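PDB 5ODW: pyocin-S2 from Pseudomonas aeruginosa, which kills sensitive bacteria as a nuclease bacteriocin that breaks down chromosomal DNA and stops lipid synthesis, its N-terminal part, present here, probably binding a receptor. Local coordinates for residues Gln52-Leu57 with Ser139-Gln144; Leu77-Glu82 with Lys173-Ile178; Asn126-Ser131 with Met160-Lys165. One frame throughout, in Å; residues are numbered along the deposited sequence.

Contact 1 (Gln52-Leu57 with Ser139-Gln144); sequences QEYRKL and SMYQSQ
The phenolic oxygen of Tyr-54 is held twice, by Ser-137 of helix 133-148 and by Arg-58 one turn further along its own helix, and this fixes how the ring lies beside Tyr-141. The second phenol reaches back the other way: Tyr-141 OH is hydrogen-bonded to the carbonyl of Gly-50, so each helix holds the tyrosine sent over by the other. In both residues CG stands anti to the backbone nitrogen (chi1 -177° in Tyr-54 and 174° in Tyr-141), which carries the rings out across the gap, where they slide past each other in opposite directions. They overlap without being parallel. Their centroids are 4.7 Å apart and the planes are inclined by 33°, so the pair is oblique. The edge atom CD2 of Tyr-54 sits over one face of the Tyr-141 ring, offset toward its rim, 3.5 Å from Tyr-141 CD2. Behind it, CB of Tyr-54 rests 3.5 Å from Tyr-141 CE2. With CA of Tyr-54 and CA of Tyr-141 8.7 Å apart, the rings bridge most of the distance between the helices. Met-160 packs on Tyr-54 and Leu-156 on Tyr-141, both from helix 153-204. A buried aromatic pair with its hydroxyls bonded across to the opposite helix, closed over by a third helix, is typical of the interior of a helical bundle.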
loop_
_atom_site.group_PDB
_atom_site.type_symbol
_atom_site.label_atom_id
_atom_site.label_comp_id
_atom_site.label_asym_id
_atom_site.label_seq_id
_atom_site.Cartn_x
_atom_site.Cartn_y
_atom_site.Cartn_z
ATOM N N GLN C 52 1.093 22.316 17.219
ATOM C CA GLN C 52 1.870 23.560 17.343
ATOM C C GLN C 52 0.945 24.779 17.151
ATOM O O GLN C 52 1.063 25.746 17.905
ATOM C CB GLN C 52 2.983 23.566 16.278
ATOM C CG GLN C 52 3.955 24.743 16.324
ATOM C CD GLN C 52 4.663 24.930 14.992
ATOM O OE1 GLN C 52 5.369 24.031 14.494
ATOM N NE2 GLN C 52 4.484 26.104 14.378
ATOM N N GLU C 53 0.038 24.739 16.146
ATOM C CA GLU C 53 -0.903 25.827 15.850
ATOM C C GLU C 53 -1.997 25.923 16.906
ATOM O O GLU C 53 -2.464 27.029 17.204
ATOM C CB GLU C 53 -1.510 25.691 14.441
ATOM C CG GLU C 53 -0.554 25.975 13.288
ATOM C CD GLU C 53 0.184 27.295 13.371
ATOM O OE1 GLU C 53 -0.481 28.356 13.309
ATOM O OE2 GLU C 53 1.429 27.269 13.519
ATOM N N TYR C 54 -2.397 24.760 17.477
ATOM C CA TYR C 54 -3.405 24.646 18.530
ATOM C C TYR C 54 -2.899 25.300 19.795
ATOM O O TYR C 54 -3.594 26.133 20.363
ATOM C CB TYR C 54 -3.758 23.174 18.799
ATOM C CG TYR C 54 -4.851 22.996 19.837
ATOM C CD1 TYR C 54 -4.551 22.982 21.197
ATOM C CD2 TYR C 54 -6.186 22.852 19.459
ATOM C CE1 TYR C 54 -5.550 22.870 22.156
ATOM C CE2 TYR C 54 -7.191 22.706 20.410
ATOM C CZ TYR C 54 -6.868 22.722 21.757
ATOM O OH TYR C 54 -7.842 22.577 22.706
ATOM N N ARG C 55 -1.704 24.910 20.248
ATOM C CA ARG C 55 -1.071 25.445 21.450
ATOM C C ARG C 55 -0.927 26.989 21.366
ATOM O O ARG C 55 -1.207 27.671 22.361
ATOM C CB ARG C 55 0.271 24.726 21.718
ATOM C CG ARG C 55 0.098 23.298 22.245
ATOM C CD ARG C 55 1.404 22.544 22.361
ATOM N NE ARG C 55 1.698 21.800 21.132
ATOM C CZ ARG C 55 2.725 20.967 20.980
ATOM N NH1 ARG C 55 3.560 20.739 21.988
ATOM N NH2 ARG C 55 2.927 20.358 19.818
ATOM N N LYS C 56 -0.590 27.536 20.153
ATOM C CA LYS C 56 -0.464 28.984 19.876
ATOM C C LYS C 56 -1.796 29.711 20.070
ATOM O O LYS C 56 -1.865 30.706 20.806
ATOM C CB LYS C 56 0.069 29.255 18.457
ATOM C CG LYS C 56 1.576 29.066 18.327
ATOM C CD LYS C 56 2.116 29.692 17.051
ATOM C CE LYS C 56 3.286 28.905 16.512
ATOM N NZ LYS C 56 3.645 29.314 15.126
ATOM N N LEU C 57 -2.859 29.205 19.421
ATOM C CA LEU C 57 -4.185 29.828 19.494
ATOM C C LEU C 57 -4.888 29.642 20.836
ATOM O O LEU C 57 -5.531 30.584 21.313
ATOM C CB LEU C 57 -5.072 29.352 18.345
ATOM C CG LEU C 57 -4.821 30.021 17.004
ATOM C CD1 LEU C 57 -5.169 29.092 15.879
ATOM C CD2 LEU C 57 -5.583 31.324 16.882
ATOM N N SER C 139 -7.351 16.902 23.693
ATOM C CA SER C 139 -7.381 15.455 23.471
ATOM C C SER C 139 -8.225 15.038 22.262
ATOM O O SER C 139 -7.831 14.171 21.491
ATOM C CB SER C 139 -7.911 14.760 24.719
ATOM O OG SER C 139 -7.486 15.438 25.886
ATOM N N MET C 140 -9.391 15.661 22.128
ATOM C CA MET C 140 -10.350 15.449 21.028
ATOM C C MET C 140 -9.757 15.849 19.665
ATOM O O MET C 140 -9.902 15.103 18.695
ATOM C CB MET C 140 -11.625 16.264 21.307
ATOM C CG MET C 140 -12.748 16.019 20.331
ATOM S SD MET C 140 -14.045 17.267 20.464
ATOM C CE MET C 140 -14.918 16.976 18.932
ATOM N N TYR C 141 -9.109 17.036 19.607
ATOM C CA TYR C 141 -8.461 17.614 18.428
ATOM C C TYR C 141 -7.382 16.685 17.882
ATOM O O TYR C 141 -7.391 16.361 16.692
ATOM C CB TYR C 141 -7.890 19.005 18.776
ATOM C CG TYR C 141 -7.068 19.695 17.702
ATOM C CD1 TYR C 141 -7.683 20.385 16.660
ATOM C CD2 TYR C 141 -5.680 19.769 17.800
ATOM C CE1 TYR C 141 -6.933 21.077 15.708
ATOM C CE2 TYR C 141 -4.922 20.460 16.858
ATOM C CZ TYR C 141 -5.553 21.123 15.819
ATOM O OH TYR C 141 -4.807 21.818 14.896
ATOM N N GLN C 142 -6.480 16.239 18.753
ATOM C CA GLN C 142 -5.387 15.347 18.391
ATOM C C GLN C 142 -5.923 14.018 17.872
ATOM O O GLN C 142 -5.362 13.493 16.920
ATOM C CB GLN C 142 -4.432 15.145 19.573
ATOM C CG GLN C 142 -3.113 14.493 19.180
ATOM C CD GLN C 142 -2.328 13.995 20.354
ATOM O OE1 GLN C 142 -1.184 14.398 20.580
ATOM N NE2 GLN C 142 -2.920 13.103 21.127
ATOM N N SER C 143 -7.034 13.505 18.458
ATOM C CA SER C 143 -7.701 12.268 18.046
ATOM C C SER C 143 -8.278 12.431 16.647
ATOM O O SER C 143 -8.165 11.510 15.837
ATOM C CB SER C 143 -8.821 11.920 19.008
ATOM O OG SER C 143 -8.313 11.824 20.325
ATOM N N GLN C 144 -8.869 13.611 16.354
ATOM C CA GLN C 144 -9.430 13.956 15.048
ATOM C C GLN C 144 -8.345 14.041 13.983
ATOM O O GLN C 144 -8.561 13.532 12.892
ATOM C CB GLN C 144 -10.223 15.256 15.119
ATOM C CG GLN C 144 -11.589 15.056 15.727
ATOM C CD GLN C 144 -12.314 16.337 15.970
ATOM O OE1 GLN C 144 -11.825 17.225 16.661
ATOM N NE2 GLN C 144 -13.529 16.434 15.447
#

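Contact 2 (Leu77-Glu82 with Lys173-Ile178); sequences LKEVDE and KAQIAI
At Glu-79 and Gln-175, helices 72-86 and 153-204 of the helical bundle stand well apart, with CA of Glu-79 10.7 Å from CA of Gln-175, so long side chains must span the gap. Both do it in the same way: CG lies anti to the carbonyl carbon (chi1 -83° in Glu-79, -80° in Gln-175), and the chain beyond is extended. The two side chains cross at about a right angle, and the carboxylate and amide planes are 85° apart. Their polar ends meet in a buried setting. Glu-79 OE2 lies 3.4 Å from Gln-175 OE1. The other carboxylate oxygen, OE1, makes a long, weak ion pair with Lys-113 of helix 96-121, while the carboxylate of Glu-75 lies close to OE2. Two acidic groups so near each other would probably raise the proton affinity of one or both, an effect the lysine would partly offset. Ile-23, from a loop, touches both Glu-79 and Gln-175. Toward Leu-77 and Ile-178 the backbones come nearer, their CA atoms 8.7 Å apart. There the two aliphatic side chains only approach each other loosely, with Leu-77 CD2 4.8 Å from Ile-178 CG2.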
loop_
_atom_site.group_PDB
_atom_site.type_symbol
_atom_site.label_atom_id
_atom_site.label_comp_id
_atom_site.label_asym_id
_atom_site.label_seq_id
_atom_site.Cartn_x
_atom_site.Cartn_y
_atom_site.Cartn_z
ATOM N N LEU C 77 -19.518 47.278 34.306
ATOM C CA LEU C 77 -19.983 48.589 34.764
ATOM C C LEU C 77 -19.542 49.704 33.791
ATOM O O LEU C 77 -20.253 50.702 33.660
ATOM C CB LEU C 77 -19.633 48.894 36.230
ATOM C CG LEU C 77 -20.307 48.004 37.312
ATOM C CD1 LEU C 77 -19.810 48.369 38.693
ATOM C CD2 LEU C 77 -21.851 48.065 37.274
ATOM N N LYS C 78 -18.444 49.477 33.045
ATOM C CA LYS C 78 -17.977 50.389 32.001
ATOM C C LYS C 78 -18.921 50.287 30.761
ATOM O O LYS C 78 -19.126 51.295 30.065
ATOM C CB LYS C 78 -16.513 50.095 31.615
ATOM C CG LYS C 78 -15.805 51.228 30.869
ATOM C CD LYS C 78 -14.616 50.686 30.058
ATOM C CE LYS C 78 -14.199 51.594 28.922
ATOM N NZ LYS C 78 -13.160 50.968 28.059
ATOM N N GLU C 79 -19.499 49.077 30.496
ATOM C CA GLU C 79 -20.450 48.872 29.386
ATOM C C GLU C 79 -21.708 49.683 29.701
ATOM O O GLU C 79 -22.221 50.417 28.842
ATOM C CB GLU C 79 -20.842 47.392 29.240
ATOM C CG GLU C 79 -19.873 46.524 28.463
ATOM C CD GLU C 79 -20.399 45.127 28.177
ATOM O OE1 GLU C 79 -21.628 44.984 27.975
ATOM O OE2 GLU C 79 -19.579 44.180 28.122
ATOM N N VAL C 80 -22.173 49.549 30.974
ATOM C CA VAL C 80 -23.320 50.230 31.567
ATOM C C VAL C 80 -23.091 51.738 31.435
ATOM O O VAL C 80 -23.980 52.441 30.957
ATOM C CB VAL C 80 -23.525 49.762 33.047
ATOM C CG1 VAL C 80 -24.496 50.662 33.820
ATOM C CG2 VAL C 80 -23.990 48.311 33.101
ATOM N N ASP C 81 -21.879 52.210 31.790
ATOM C CA ASP C 81 -21.516 53.626 31.727
ATOM C C ASP C 81 -21.478 54.173 30.284
ATOM O O ASP C 81 -21.912 55.312 30.082
ATOM C CB ASP C 81 -20.225 53.915 32.506
ATOM C CG ASP C 81 -20.407 53.928 34.024
ATOM O OD1 ASP C 81 -21.387 53.311 34.523
ATOM O OD2 ASP C 81 -19.552 54.517 34.718
ATOM N N GLU C 82 -21.049 53.375 29.303
ATOM C CA GLU C 82 -21.102 53.800 27.896
ATOM C C GLU C 82 -22.548 53.961 27.388
ATOM O O GLU C 82 -22.873 54.944 26.732
ATOM C CB GLU C 82 -20.345 52.826 26.996
ATOM C CG GLU C 82 -18.871 53.149 26.826
ATOM C CD GLU C 82 -18.643 54.502 26.180
ATOM O OE1 GLU C 82 -19.624 55.249 26.008
ATOM O OE2 GLU C 82 -17.483 54.817 25.846
ATOM N N LYS C 173 -22.933 34.423 31.701
ATOM C CA LYS C 173 -23.548 33.848 32.915
ATOM C C LYS C 173 -23.194 34.684 34.153
ATOM O O LYS C 173 -24.067 34.937 34.985
ATOM C CB LYS C 173 -23.062 32.395 33.145
ATOM C CG LYS C 173 -24.115 31.295 32.975
ATOM C CD LYS C 173 -23.507 29.906 33.256
ATOM C CE LYS C 173 -24.296 28.724 32.719
ATOM N NZ LYS C 173 -23.423 27.542 32.459
ATOM N N ALA C 174 -21.911 35.101 34.268
ATOM C CA ALA C 174 -21.369 35.909 35.365
ATOM C C ALA C 174 -21.804 37.380 35.290
ATOM O O ALA C 174 -22.015 38.005 36.336
ATOM C CB ALA C 174 -19.858 35.819 35.372
ATOM N N GLN C 175 -21.918 37.932 34.055
ATOM C CA GLN C 175 -22.344 39.312 33.802
ATOM C C GLN C 175 -23.783 39.544 34.235
ATOM O O GLN C 175 -24.090 40.621 34.745
ATOM C CB GLN C 175 -22.159 39.698 32.330
ATOM C CG GLN C 175 -20.720 40.072 31.983
ATOM C CD GLN C 175 -20.560 40.592 30.582
ATOM O OE1 GLN C 175 -20.049 41.685 30.366
ATOM N NE2 GLN C 175 -20.941 39.807 29.591
ATOM N N ILE C 176 -24.662 38.526 34.044
ATOM C CA ILE C 176 -26.076 38.563 34.450
ATOM C C ILE C 176 -26.158 38.658 35.987
ATOM O O ILE C 176 -26.958 39.440 36.500
ATOM C CB ILE C 176 -26.911 37.392 33.838
ATOM C CG1 ILE C 176 -26.930 37.488 32.293
ATOM C CG2 ILE C 176 -28.355 37.412 34.383
ATOM C CD1 ILE C 176 -27.237 36.266 31.575
ATOM N N ALA C 177 -25.281 37.918 36.704
ATOM C CA ALA C 177 -25.176 37.938 38.164
ATOM C C ALA C 177 -24.819 39.348 38.649
ATOM O O ALA C 177 -25.428 39.837 39.611
ATOM C CB ALA C 177 -24.125 36.943 38.627
ATOM N N ILE C 178 -23.863 40.008 37.952
ATOM C CA ILE C 178 -23.410 41.380 38.239
ATOM C C ILE C 178 -24.556 42.370 38.009
ATOM O O ILE C 178 -24.741 43.275 38.825
ATOM C CB ILE C 178 -22.120 41.796 37.447
ATOM C CG1 ILE C 178 -20.922 40.870 37.762
ATOM C CG2 ILE C 178 -21.779 43.252 37.729
ATOM C CD1 ILE C 178 -19.668 41.160 37.015
#

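Contact 3 (Asn126-Ser131 with Met160-Lys165); sequences NLYTAS and MSELAK
The ring of Tyr-128 and the carboxylate of Glu-162 lie at an angle, their planes 37° apart, and the two side chains cross at about a right angle. The glutamate comes to the ring obliquely, CG of Glu-162 lying 3.7 Å from Tyr-128 CD1, while His-159 meets the same ring in an edge-to-face pair. Glu-162 bends at chi2 (-66°), which folds its carboxylate back over the root of the tyrosine, and OE1 of Glu-162 ends 3.4 Å from Tyr-128 CB. That is contact without a bond; the carboxylate finds its partners in two arginines. OE2 is in a salt bridge with Arg-158 and OE1 in another with Arg-123, so both oxygens of this buried acid are paired, which would favour its ionised form. At the far end of the ring, Tyr-128 OH is hydrogen-bonded to Gln-144.

The loop carrying Tyr-128 is held in shape by a reciprocal pair of side-chain-to-backbone bonds. Thr-129 N donates to Asn-126 OD1 over 2.8 Å, an Asx motif, and Asn-126 N returns a longer bond of 3.3 Å to Thr-129 OG1. The backbone of Leu-127, in the same loop, hydrogen-bonds to the chain of another protein, so the loop is part of an interface.

The contact thus lays the loop between helices 96-121 and 133-148 against helix 153-204, where CA of Tyr-128 and CA of Glu-162 are 6.2 Å apart. Phe-133 and Met-140 of helix 133-148 pack on Glu-162 and Tyr-128 respectively, and neighbouring Met-160 reaches helix 47-70 and Tyr-26 of strand 24-26.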
loop_
_atom_site.group_PDB
_atom_site.type_symbol
_atom_site.label_atom_id
_atom_site.label_comp_id
_atom_site.label_asym_id
_atom_site.label_seq_id
_atom_site.Cartn_x
_atom_site.Cartn_y
_atom_site.Cartn_z
ATOM N N ASN C 126 -23.889 18.060 21.401
ATOM C CA ASN C 126 -22.819 17.369 20.702
ATOM C C ASN C 126 -21.539 17.512 21.528
ATOM O O ASN C 126 -21.532 18.175 22.563
ATOM C CB ASN C 126 -22.653 17.863 19.264
ATOM C CG ASN C 126 -22.198 19.295 19.188
ATOM O OD1 ASN C 126 -21.413 19.746 20.011
ATOM N ND2 ASN C 126 -22.684 20.018 18.191
ATOM N N LEU C 127 -20.454 16.894 21.086
ATOM C CA LEU C 127 -19.201 16.963 21.834
ATOM C C LEU C 127 -18.684 18.394 21.998
ATOM O O LEU C 127 -18.138 18.744 23.040
ATOM C CB LEU C 127 -18.140 16.071 21.190
ATOM C CG LEU C 127 -18.428 14.575 21.310
ATOM C CD1 LEU C 127 -17.253 13.750 20.814
ATOM C CD2 LEU C 127 -18.744 14.234 22.753
ATOM N N TYR C 128 -18.834 19.206 20.958
ATOM C CA TYR C 128 -18.409 20.597 20.982
ATOM C C TYR C 128 -19.144 21.468 22.009
ATOM O O TYR C 128 -18.542 22.339 22.627
ATOM C CB TYR C 128 -18.582 21.222 19.602
ATOM C CG TYR C 128 -17.647 20.701 18.539
ATOM C CD1 TYR C 128 -16.277 20.886 18.638
ATOM C CD2 TYR C 128 -18.139 20.055 17.417
ATOM C CE1 TYR C 128 -15.424 20.426 17.657
ATOM C CE2 TYR C 128 -17.292 19.592 16.434
ATOM C CZ TYR C 128 -15.938 19.782 16.560
ATOM O OH TYR C 128 -15.099 19.320 15.580
ATOM N N THR C 129 -20.445 21.251 22.169
ATOM C CA THR C 129 -21.255 22.056 23.087
ATOM C C THR C 129 -21.234 21.621 24.549
ATOM O O THR C 129 -21.812 22.288 25.399
ATOM C CB THR C 129 -22.727 22.142 22.640
ATOM O OG1 THR C 129 -23.400 20.922 22.961
ATOM C CG2 THR C 129 -22.828 22.402 21.152
ATOM N N ALA C 130 -20.572 20.514 24.848
ATOM C CA ALA C 130 -20.512 20.022 26.221
ATOM C C ALA C 130 -19.793 21.003 27.133
ATOM O O ALA C 130 -18.862 21.687 26.723
ATOM C CB ALA C 130 -19.839 18.660 26.274
ATOM N N SER C 131 -20.234 21.063 28.383
ATOM C CA SER C 131 -19.649 21.964 29.366
ATOM C C SER C 131 -18.183 21.629 29.593
ATOM O O SER C 131 -17.351 22.510 29.787
ATOM C CB SER C 131 -20.421 21.884 30.684
ATOM O OG SER C 131 -20.456 20.560 31.174
ATOM N N MET C 160 -11.636 26.319 18.077
ATOM C CA MET C 160 -11.450 27.687 18.581
ATOM C C MET C 160 -12.776 28.467 18.587
ATOM O O MET C 160 -13.099 29.077 19.605
ATOM C CB MET C 160 -10.298 28.434 17.868
ATOM C CG MET C 160 -8.880 27.778 18.001
ATOM S SD MET C 160 -8.145 27.368 19.628
ATOM C CE MET C 160 -8.714 25.750 19.869
ATOM N N SER C 161 -13.579 28.393 17.499
ATOM C CA SER C 161 -14.920 29.011 17.428
ATOM C C SER C 161 -15.836 28.481 18.547
ATOM O O SER C 161 -16.543 29.264 19.175
ATOM C CB SER C 161 -15.570 28.781 16.063
ATOM O OG SER C 161 -14.826 29.389 15.018
ATOM N N GLU C 162 -15.777 27.162 18.817
ATOM C CA GLU C 162 -16.539 26.446 19.849
ATOM C C GLU C 162 -16.075 26.778 21.277
ATOM O O GLU C 162 -16.870 26.655 22.206
ATOM C CB GLU C 162 -16.494 24.920 19.604
ATOM C CG GLU C 162 -17.329 24.435 18.425
ATOM C CD GLU C 162 -18.836 24.581 18.549
ATOM O OE1 GLU C 162 -19.361 24.498 19.685
ATOM O OE2 GLU C 162 -19.494 24.764 17.499
ATOM N N LEU C 163 -14.799 27.173 21.455
ATOM C CA LEU C 163 -14.218 27.578 22.736
ATOM C C LEU C 163 -14.432 29.067 22.942
ATOM O O LEU C 163 -14.470 29.517 24.083
ATOM C CB LEU C 163 -12.723 27.239 22.810
ATOM C CG LEU C 163 -12.366 25.750 22.785
ATOM C CD1 LEU C 163 -10.886 25.561 22.717
ATOM C CD2 LEU C 163 -12.880 25.039 24.011
ATOM N N ALA C 164 -14.572 29.839 21.837
ATOM C CA ALA C 164 -14.867 31.274 21.895
ATOM C C ALA C 164 -16.272 31.386 22.503
ATOM O O ALA C 164 -16.449 32.130 23.464
ATOM C CB ALA C 164 -14.832 31.894 20.497
ATOM N N LYS C 165 -17.208 30.561 22.030
ATOM C CA LYS C 165 -18.571 30.494 22.578
ATOM C C LYS C 165 -18.647 29.976 24.034
ATOM O O LYS C 165 -19.393 30.512 24.845
ATOM C CB LYS C 165 -19.464 29.659 21.664
ATOM C CG LYS C 165 -19.823 30.352 20.362
ATOM C CD LYS C 165 -20.476 29.389 19.391
ATOM C CE LYS C 165 -20.923 30.094 18.120
ATOM N NZ LYS C 165 -22.206 30.825 18.299
#

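In the fold
Along the chain the segments come in the order 52-57, 77-82, 126-131, 139-144, 160-165 and 173-178, so contact 1 crosses both others while contact 3 is nested within the loop closed by contact 2. Helix 153-204 serves contacts 2 and 3, whose centres are 23 Å apart, and also lies behind contact 1. Contacts 1 and 3, with centres 14 Å apart, touch directly, for example where Leu-57 packs on Met-160. Contact 2 is 33 Å from contact 1, centre to centre. The long helix thus ties an elongated helical domain together, and the chain of another protein binds at the end holding contacts 1 and 3.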